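Local atomic coordinates of 4-hydroxyphenylpyruvate dioxygenase (Pseudomonas putida, PDB entry 5HMQ), a protein that converts 3-dehydroshikimate to protocatechuate with the help of a divalent metal cation, in the degradation of quinate and shikimate. Residues L38-R49 / D88-D96. Residues are numbered along the deposited sequence; the frame is centred on the assembly and turned at random.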
ATOM      1  N   LEU C  38     -17.336 -12.597  10.395  1.00 42.75           N
ATOM      2  CA  LEU C  38     -17.730 -13.337  11.593  1.00 43.53           C
ATOM      3  C   LEU C  38     -17.010 -14.674  11.675  1.00 44.79           C
ATOM      4  O   LEU C  38     -16.640 -15.125  12.766  1.00 44.01           O
ATOM      5  CB  LEU C  38     -19.242 -13.565  11.614  1.00 43.50           C
ATOM      6  CG  LEU C  38     -20.169 -12.440  12.062  1.00 46.71           C
ATOM      7  CD1 LEU C  38     -21.597 -12.958  12.156  1.00 47.11           C
ATOM      8  CD2 LEU C  38     -19.716 -11.872  13.393  1.00 45.09           C
ATOM      9  N   LEU C  39     -16.813 -15.326  10.526  1.00 47.26           N
ATOM     10  CA  LEU C  39     -16.225 -16.661  10.508  1.00 46.62           C
ATOM     11  C   LEU C  39     -14.813 -16.657  11.075  1.00 45.02           C
ATOM     12  O   LEU C  39     -14.396 -17.629  11.715  1.00 43.81           O
ATOM     13  CB  LEU C  39     -16.237 -17.199   9.078  1.00 46.60           C
ATOM     14  CG  LEU C  39     -15.918 -18.670   8.839  1.00 45.80           C
ATOM     15  CD1 LEU C  39     -16.940 -19.546   9.546  1.00 44.18           C
ATOM     16  CD2 LEU C  39     -15.916 -18.955   7.345  1.00 40.46           C
ATOM     17  N   TYR C  40     -14.069 -15.575  10.855  1.00 44.60           N
ATOM     18  CA  TYR C  40     -12.703 -15.445  11.338  1.00 42.52           C
ATOM     19  C   TYR C  40     -12.612 -14.797  12.712  1.00 45.12           C
ATOM     20  O   TYR C  40     -11.522 -14.762  13.291  1.00 45.97           O
ATOM     21  CB  TYR C  40     -11.871 -14.648  10.328  1.00 41.90           C
ATOM     22  CG  TYR C  40     -11.515 -15.443   9.091  1.00 44.00           C
ATOM     23  CD1 TYR C  40     -12.467 -15.712   8.117  1.00 43.06           C
ATOM     24  CD2 TYR C  40     -10.223 -15.914   8.893  1.00 41.70           C
ATOM     25  CE1 TYR C  40     -12.148 -16.437   6.987  1.00 43.56           C
ATOM     26  CE2 TYR C  40      -9.892 -16.636   7.763  1.00 43.62           C
ATOM     27  CZ  TYR C  40     -10.859 -16.896   6.814  1.00 43.83           C
ATOM     28  OH  TYR C  40     -10.534 -17.617   5.687  1.00 45.53           O
ATOM     29  N   TYR C  41     -13.718 -14.286  13.243  1.00 45.54           N
ATOM     30  CA  TYR C  41     -13.708 -13.678  14.566  1.00 43.45           C
ATOM     31  C   TYR C  41     -13.874 -14.763  15.621  1.00 42.61           C
ATOM     32  O   TYR C  41     -14.812 -15.563  15.559  1.00 44.00           O
ATOM     33  CB  TYR C  41     -14.821 -12.635  14.676  1.00 45.28           C
ATOM     34  CG  TYR C  41     -14.982 -12.032  16.053  1.00 45.33           C
ATOM     35  CD1 TYR C  41     -13.926 -11.375  16.671  1.00 42.20           C
ATOM     36  CD2 TYR C  41     -16.192 -12.107  16.728  1.00 43.20           C
ATOM     37  CE1 TYR C  41     -14.068 -10.821  17.927  1.00 45.93           C
ATOM     38  CE2 TYR C  41     -16.348 -11.549  17.982  1.00 42.84           C
ATOM     39  CZ  TYR C  41     -15.281 -10.912  18.579  1.00 46.89           C
ATOM     40  OH  TYR C  41     -15.428 -10.358  19.831  1.00 45.57           O
ATOM     41  N   ALA C  42     -12.952 -14.794  16.587  1.00 46.10           N
ATOM     42  CA  ALA C  42     -12.938 -15.865  17.578  1.00 46.30           C
ATOM     43  C   ALA C  42     -14.061 -15.736  18.596  1.00 47.64           C
ATOM     44  O   ALA C  42     -14.415 -16.730  19.240  1.00 49.42           O
ATOM     45  CB  ALA C  42     -11.590 -15.900  18.299  1.00 44.63           C
ATOM     46  N   GLY C  43     -14.627 -14.545  18.756  1.00 47.45           N
ATOM     47  CA  GLY C  43     -15.694 -14.326  19.706  1.00 47.77           C
ATOM     48  C   GLY C  43     -17.044 -14.751  19.162  1.00 45.36           C
ATOM     49  O   GLY C  43     -17.170 -15.337  18.086  1.00 47.21           O
ATOM     50  N   SER C  44     -18.073 -14.432  19.932  1.00 43.71           N
ATOM     51  CA  SER C  44     -19.436 -14.844  19.647  1.00 46.09           C
ATOM     52  C   SER C  44     -20.194 -13.765  18.884  1.00 46.44           C
ATOM     53  O   SER C  44     -19.844 -12.581  18.940  1.00 49.09           O
ATOM     54  CB  SER C  44     -20.161 -15.160  20.961  1.00 44.73           C
ATOM     55  OG  SER C  44     -21.539 -14.848  20.882  1.00 50.98           O
ATOM     56  N   PRO C  45     -21.240 -14.146  18.146  1.00 45.17           N
ATOM     57  CA  PRO C  45     -22.099 -13.131  17.509  1.00 45.99           C
ATOM     58  C   PRO C  45     -22.691 -12.141  18.493  1.00 48.24           C
ATOM     59  O   PRO C  45     -22.909 -10.975  18.137  1.00 47.71           O
ATOM     60  CB  PRO C  45     -23.192 -13.968  16.828  1.00 44.58           C
ATOM     61  CG  PRO C  45     -22.613 -15.321  16.682  1.00 45.96           C
ATOM     62  CD  PRO C  45     -21.602 -15.520  17.759  1.00 45.93           C
ATOM     63  N   ARG C  46     -22.966 -12.573  19.724  1.00 48.50           N
ATOM     64  CA  ARG C  46     -23.478 -11.644  20.718  1.00 49.80           C
ATOM     65  C   ARG C  46     -22.387 -10.699  21.206  1.00 47.80           C
ATOM     66  O   ARG C  46     -22.663  -9.535  21.517  1.00 49.05           O
ATOM     67  CB  ARG C  46     -24.081 -12.421  21.879  1.00 52.66           C
ATOM     68  CG  ARG C  46     -24.553 -11.542  23.017  1.00 57.12           C
ATOM     69  CD  ARG C  46     -25.227 -12.369  24.081  1.00 60.16           C
ATOM     70  NE  ARG C  46     -26.143 -11.583  24.866  1.00 61.57           N
ATOM     71  CZ  ARG C  46     -26.015 -11.424  26.185  1.00 63.01           C
ATOM     72  NH1 ARG C  46     -25.016 -12.013  26.857  1.00 63.04           N
ATOM     73  NH2 ARG C  46     -26.897 -10.672  26.857  1.00 61.91           N
ATOM     74  N   GLN C  47     -21.141 -11.176  21.277  1.00 43.87           N
ATOM     75  CA  GLN C  47     -20.032 -10.283  21.589  1.00 45.70           C
ATOM     76  C   GLN C  47     -19.847  -9.229  20.505  1.00 47.67           C
ATOM     77  O   GLN C  47     -19.429  -8.106  20.802  1.00 45.90           O
ATOM     78  CB  GLN C  47     -18.753 -11.094  21.799  1.00 47.58           C
ATOM     79  CG  GLN C  47     -18.771 -11.913  23.081  1.00 47.57           C
ATOM     80  CD  GLN C  47     -17.548 -12.793  23.238  1.00 47.03           C
ATOM     81  OE1 GLN C  47     -17.310 -13.696  22.437  1.00 46.26           O
ATOM     82  NE2 GLN C  47     -16.763 -12.532  24.277  1.00 49.76           N
ATOM     83  N   VAL C  48     -20.142  -9.567  19.247  1.00 44.55           N
ATOM     84  CA  VAL C  48     -20.144  -8.553  18.197  1.00 45.98           C
ATOM     85  C   VAL C  48     -21.227  -7.519  18.468  1.00 45.23           C
ATOM     86  O   VAL C  48     -20.998  -6.308  18.346  1.00 46.18           O
ATOM     87  CB  VAL C  48     -20.323  -9.205  16.814  1.00 42.29           C
ATOM     88  CG1 VAL C  48     -20.394  -8.137  15.733  1.00 40.46           C
ATOM     89  CG2 VAL C  48     -19.188 -10.163  16.535  1.00 41.02           C
ATOM     90  N   ARG C  49     -22.419  -7.978  18.857  1.00 46.33           N
ATOM     91  CA  ARG C  49     -23.496  -7.058  19.212  1.00 46.45           C
ATOM     92  C   ARG C  49     -23.081  -6.141  20.354  1.00 44.87           C
ATOM     93  O   ARG C  49     -23.409  -4.948  20.354  1.00 46.70           O
ATOM     94  CB  ARG C  49     -24.752  -7.845  19.583  1.00 47.21           C
ATOM     95  CG  ARG C  49     -25.923  -6.981  20.007  1.00 45.65           C
ATOM     96  CD  ARG C  49     -27.128  -7.831  20.367  1.00 46.49           C
ATOM     97  NE  ARG C  49     -28.338  -7.025  20.493  1.00 46.77           N
ATOM     98  CZ  ARG C  49     -29.552  -7.527  20.699  1.00 46.69           C
ATOM     99  NH1 ARG C  49     -29.719  -8.838  20.804  1.00 46.54           N
ATOM    100  NH2 ARG C  49     -30.597  -6.717  20.798  1.00 44.52           N
ATOM    101  N   ASP C  88     -31.299 -17.089  13.013  1.00 40.49           N
ATOM    102  CA  ASP C  88     -30.757 -17.273  14.358  1.00 41.67           C
ATOM    103  C   ASP C  88     -29.539 -16.390  14.584  1.00 41.01           C
ATOM    104  O   ASP C  88     -29.391 -15.777  15.648  1.00 42.57           O
ATOM    105  CB  ASP C  88     -30.391 -18.740  14.600  1.00 41.96           C
ATOM    106  CG  ASP C  88     -31.599 -19.658  14.603  1.00 44.53           C
ATOM    107  OD1 ASP C  88     -32.722 -19.178  14.868  1.00 44.33           O
ATOM    108  OD2 ASP C  88     -31.422 -20.869  14.351  1.00 46.24           O
ATOM    109  N   LEU C  89     -28.655 -16.316  13.589  1.00 43.63           N
ATOM    110  CA  LEU C  89     -27.434 -15.533  13.727  1.00 43.14           C
ATOM    111  C   LEU C  89     -27.744 -14.046  13.855  1.00 43.29           C
ATOM    112  O   LEU C  89     -27.124 -13.342  14.660  1.00 42.21           O
ATOM    113  CB  LEU C  89     -26.525 -15.804  12.529  1.00 45.79           C
ATOM    114  CG  LEU C  89     -25.120 -15.213  12.502  1.00 46.80           C
ATOM    115  CD1 LEU C  89     -24.341 -15.725  13.687  1.00 44.67           C
ATOM    116  CD2 LEU C  89     -24.427 -15.604  11.208  1.00 47.08           C
HETATM  117  N   MSE C  90     -28.709 -13.558  13.082  1.00 44.31           N
HETATM  118  CA  MSE C  90     -29.072 -12.145  13.084  1.00 45.22           C
HETATM  119  C   MSE C  90     -29.649 -11.693  14.420  1.00 47.75           C
HETATM  120  O   MSE C  90     -29.371 -10.587  14.881  1.00 49.35           O
HETATM  121  CB  MSE C  90     -30.075 -11.861  11.968  1.00 45.22           C
HETATM  122  CG  MSE C  90     -29.506 -12.065  10.583  1.00 48.41           C
HETATM  123 SE   MSE C  90     -30.894 -12.352   9.260  1.00 54.24          SE
HETATM  124  CE  MSE C  90     -31.777 -10.616   9.380  1.00 51.41           C
ATOM    125  N   GLN C  91     -30.456 -12.554  15.040  1.00 45.05           N
ATOM    126  CA  GLN C  91     -31.027 -12.206  16.336  1.00 44.54           C
ATOM    127  C   GLN C  91     -29.965 -12.165  17.428  1.00 44.99           C
ATOM    128  O   GLN C  91     -30.097 -11.397  18.386  1.00 48.08           O
ATOM    129  CB  GLN C  91     -32.158 -13.169  16.688  1.00 43.20           C
ATOM    130  CG  GLN C  91     -33.459 -12.796  15.993  1.00 46.22           C
ATOM    131  CD  GLN C  91     -34.560 -13.820  16.175  1.00 47.65           C
ATOM    132  OE1 GLN C  91     -34.306 -14.963  16.550  1.00 48.96           O
ATOM    133  NE2 GLN C  91     -35.795 -13.411  15.905  1.00 45.99           N
ATOM    134  N   GLU C  92     -28.897 -12.955  17.301  1.00 46.93           N
ATOM    135  CA  GLU C  92     -27.787 -12.796  18.237  1.00 45.57           C
ATOM    136  C   GLU C  92     -26.969 -11.548  17.933  1.00 45.89           C
ATOM    137  O   GLU C  92     -26.379 -10.959  18.846  1.00 47.17           O
ATOM    138  CB  GLU C  92     -26.889 -14.028  18.218  1.00 46.90           C
ATOM    139  CG  GLU C  92     -27.578 -15.317  18.620  1.00 50.97           C
ATOM    140  CD  GLU C  92     -27.684 -15.436  20.129  1.00 57.43           C
ATOM    141  OE1 GLU C  92     -26.933 -14.718  20.834  1.00 58.54           O
ATOM    142  OE2 GLU C  92     -28.495 -16.253  20.612  1.00 58.69           O
ATOM    143  N   LEU C  93     -26.926 -11.125  16.669  1.00 42.18           N
ATOM    144  CA  LEU C  93     -26.247  -9.888  16.306  1.00 43.59           C
ATOM    145  C   LEU C  93     -27.056  -8.646  16.650  1.00 46.21           C
ATOM    146  O   LEU C  93     -26.470  -7.575  16.832  1.00 45.51           O
ATOM    147  CB  LEU C  93     -25.924  -9.887  14.811  1.00 43.91           C
ATOM    148  CG  LEU C  93     -24.844 -10.862  14.344  1.00 43.17           C
ATOM    149  CD1 LEU C  93     -24.772 -10.882  12.827  1.00 45.59           C
ATOM    150  CD2 LEU C  93     -23.499 -10.485  14.940  1.00 43.86           C
ATOM    151  N   GLY C  94     -28.377  -8.762  16.747  1.00 43.72           N
ATOM    152  CA  GLY C  94     -29.206  -7.598  16.983  1.00 42.75           C
ATOM    153  C   GLY C  94     -29.556  -6.817  15.737  1.00 44.71           C
ATOM    154  O   GLY C  94     -29.796  -5.608  15.816  1.00 46.22           O
ATOM    155  N   THR C  95     -29.592  -7.474  14.584  1.00 39.38           N
ATOM    156  CA  THR C  95     -29.968  -6.847  13.328  1.00 39.23           C
ATOM    157  C   THR C  95     -31.201  -7.552  12.780  1.00 40.06           C
ATOM    158  O   THR C  95     -31.494  -8.696  13.140  1.00 43.36           O
ATOM    159  CB  THR C  95     -28.817  -6.896  12.308  1.00 41.06           C
ATOM    160  OG1 THR C  95     -29.124  -6.057  11.187  1.00 42.87           O
ATOM    161  CG2 THR C  95     -28.584  -8.321  11.818  1.00 39.24           C
ATOM    162  N   ASP C  96     -31.944  -6.856  11.921  1.00 38.71           N
ATOM    163  CA  ASP C  96     -33.210  -7.381  11.425  1.00 40.54           C
ATOM    164  C   ASP C  96     -33.278  -7.459   9.904  1.00 40.67           C
ATOM    165  O   ASP C  96     -34.342  -7.779   9.362  1.00 40.43           O
ATOM    166  CB  ASP C  96     -34.377  -6.539  11.956  1.00 42.27           C
ATOM    167  CG  ASP C  96     -34.583  -5.255  11.169  1.00 44.98           C
ATOM    168  OD1 ASP C  96     -33.583  -4.653  10.723  1.00 45.66           O
ATOM    169  OD2 ASP C  96     -35.751  -4.848  10.994  1.00 45.84           O
TER
HETATM  170  O   HOH W   1     -24.031 -15.427  20.004  1.00 49.64           O
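L93 and L89, one turn apart on helix 76-93, meet L38, P45 and V48 where this outer helix of the TIM barrel packs against its neighbour, helix 45-55, with L38 supplied by the short helix 35-40 that precedes it. The axes of segments 45-49 and 88-93 approach to 8.1 Å, their N-to-C directions 36° apart. L38 reaches both leucines tip to tip, its CD1 lying 3.9 Å from L93 CD1, and F62 of strand 58-66 touches all three from the barrel side. P45 turns its ring across L89 at about a right angle, P45 CG 3.5 Å from L89 CD1; a compact, rigid ring suits the first turn of a helix, where its missing N-H costs no helical bond. Although the CA–CB bond of L93 points away from segment 38-49, CG lies anti to the carbonyl carbon (chi1 -70°) and brings CD2 back alongside V48, whose short branched side chain fits this buried place.

Towards solvent the contact becomes polar. R49, extended with CG anti to its backbone N (chi1 178°), lays its methylenes over the last carbonyls of the other helix, CB 3.3 Å from L93 O. Its guanidinium covers G94, whose CA sits 3.6 Å above the plane, near the centre; with positive phi and R49 so close, glycine suits the helix end. E92 accepts a bond from a water at OE1 (3.1 Å), and the same water binds the N-cap residue S44 at OG (2.7 Å).

No direct hydrogen bond joins the segments: apolar packing holds the inner side, while on the solvent side a water links S44 to E92 and R49 probably gains favourable electrostatics from the carbonyl-rich helix end.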